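Local coordinates for protein ABC transporter (PDB 1JI0) that binds ATP and, as an ABC transporter ATPase, probably hydrolyses it to drive branched-chain amino acid transport across the membrane, at residues I63-G67 / Q68-N72. Residues are numbered along the deposited sequence; the frame is centred on the assembly and turned at random.
Sequences IIFNG and QDITN
T71 turns OG1 back beside its own backbone N (chi1 -50°), which sets the hydroxyl against the N-H of I63; in I70, CG1 sits between backbone N and carbonyl carbon (chi1 55°), which, with chi2 extended, brings CD1 over to F65 CB. The frame is a tight beta hairpin: F65 and Q68 form the hydrogen-bonded pair closing a type I' turn through N66 and G67, with F65 N to Q68 O and Q68 N to F65 O both 2.8 Å, and I64 faces D69 as the non-hydrogen-bonded pair. At G67 the backbone angles would press a CB against the preceding carbonyl O. One more backbone bond, I70 N to I63 O at 2.9 Å, follows D69; next along, I63 N is taken by the T71 side chain, at OG1, 2.7 Å. That hydroxyl in turn donates to D69 OD1 at 2.6 Å, approaching from above the carboxylate plane, while T71 N reaches D69 OD1 at 2.8 Å nearly along its C-O axis and completes an Asx turn. With an alanine in place of T71, I63 N would probably be left without its acceptor and D69 OD1 with one donor instead of two. On the apolar side CD1 of I70 meets F65 CB at 3.6 Å, and I70 CG1 lies 4.1 Å from I63 CG2. I83 touches both F65 and I70, so these side chains pack against strand 83-86 at the edge of the mixed sheet, whereas I63 also touches L7 of the neighbouring antiparallel strand 5-16. The relay from I63 N through the T71 hydroxyl to D69 thus lets two side chains continue the hairpin's polar pairing past its last bridge, and donating to a carboxylate would probably make the hydroxyl oxygen a stronger acceptor for I63 N.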
# COMPACT_ATOMS: atom_id res chain seq x y z
N ILE A 63 -11.08 -0.07 13.33
CA ILE A 63 -10.71 0.05 11.93
C ILE A 63 -12.02 -0.16 11.20
O ILE A 63 -12.67 -1.19 11.35
CB ILE A 63 -9.69 -1.03 11.54
CG1 ILE A 63 -8.46 -0.92 12.46
CG2 ILE A 63 -9.27 -0.87 10.09
CD1 ILE A 63 -7.34 -1.90 12.13
N ILE A 64 -12.42 0.85 10.43
CA ILE A 64 -13.67 0.81 9.70
C ILE A 64 -13.43 0.81 8.19
O ILE A 64 -12.81 1.72 7.66
CB ILE A 64 -14.53 2.03 10.09
CG1 ILE A 64 -14.64 2.11 11.62
CG2 ILE A 64 -15.92 1.91 9.47
CD1 ILE A 64 -15.23 3.41 12.13
N PHE A 65 -13.90 -0.23 7.52
CA PHE A 65 -13.77 -0.38 6.08
C PHE A 65 -15.14 -0.14 5.47
O PHE A 65 -16.10 -0.86 5.78
CB PHE A 65 -13.29 -1.79 5.73
CG PHE A 65 -13.18 -2.05 4.26
CD1 PHE A 65 -12.32 -1.30 3.47
CD2 PHE A 65 -13.91 -3.07 3.67
CE1 PHE A 65 -12.19 -1.56 2.11
CE2 PHE A 65 -13.79 -3.34 2.30
CZ PHE A 65 -12.93 -2.58 1.52
N ASN A 66 -15.23 0.86 4.59
CA ASN A 66 -16.49 1.26 3.97
C ASN A 66 -17.64 1.30 4.96
O ASN A 66 -18.73 0.78 4.70
CB ASN A 66 -16.85 0.34 2.80
CG ASN A 66 -16.16 0.75 1.53
OD1 ASN A 66 -16.20 1.93 1.14
ND2 ASN A 66 -15.54 -0.20 0.86
N GLY A 67 -17.38 1.91 6.12
CA GLY A 67 -18.41 2.03 7.13
C GLY A 67 -18.57 0.86 8.07
O GLY A 67 -19.26 0.97 9.08
N GLN A 68 -17.94 -0.27 7.75
CA GLN A 68 -18.05 -1.45 8.60
C GLN A 68 -16.84 -1.68 9.51
O GLN A 68 -15.69 -1.64 9.07
CB GLN A 68 -18.26 -2.69 7.73
CG GLN A 68 -18.40 -3.98 8.54
CD GLN A 68 -18.67 -5.19 7.68
OE1 GLN A 68 -18.87 -6.30 8.18
NE2 GLN A 68 -18.70 -5.00 6.36
N ASP A 69 -17.12 -1.91 10.80
CA ASP A 69 -16.07 -2.16 11.79
C ASP A 69 -15.49 -3.54 11.49
O ASP A 69 -16.19 -4.54 11.60
CB ASP A 69 -16.66 -2.15 13.20
CG ASP A 69 -15.60 -2.25 14.28
OD1 ASP A 69 -14.60 -2.97 14.07
OD2 ASP A 69 -15.77 -1.62 15.34
N ILE A 70 -14.22 -3.58 11.09
CA ILE A 70 -13.56 -4.85 10.78
C ILE A 70 -12.42 -5.07 11.76
O ILE A 70 -11.52 -5.87 11.50
CB ILE A 70 -12.98 -4.87 9.35
CG1 ILE A 70 -12.05 -3.67 9.15
CG2 ILE A 70 -14.11 -4.86 8.32
CD1 ILE A 70 -11.19 -3.77 7.91
N THR A 71 -12.44 -4.33 12.86
CA THR A 71 -11.41 -4.41 13.88
C THR A 71 -11.22 -5.84 14.37
O THR A 71 -12.16 -6.47 14.88
CB THR A 71 -11.77 -3.55 15.09
OG1 THR A 71 -12.12 -2.24 14.64
CG2 THR A 71 -10.59 -3.45 16.03
N ASN A 72 -10.01 -6.35 14.19
CA ASN A 72 -9.64 -7.70 14.62
C ASN A 72 -10.32 -8.85 13.90
O ASN A 72 -10.35 -9.98 14.40
CB ASN A 72 -9.83 -7.83 16.13
CG ASN A 72 -8.83 -7.01 16.91
OD1 ASN A 72 -7.63 -7.05 16.61
ND2 ASN A 72 -9.31 -6.26 17.89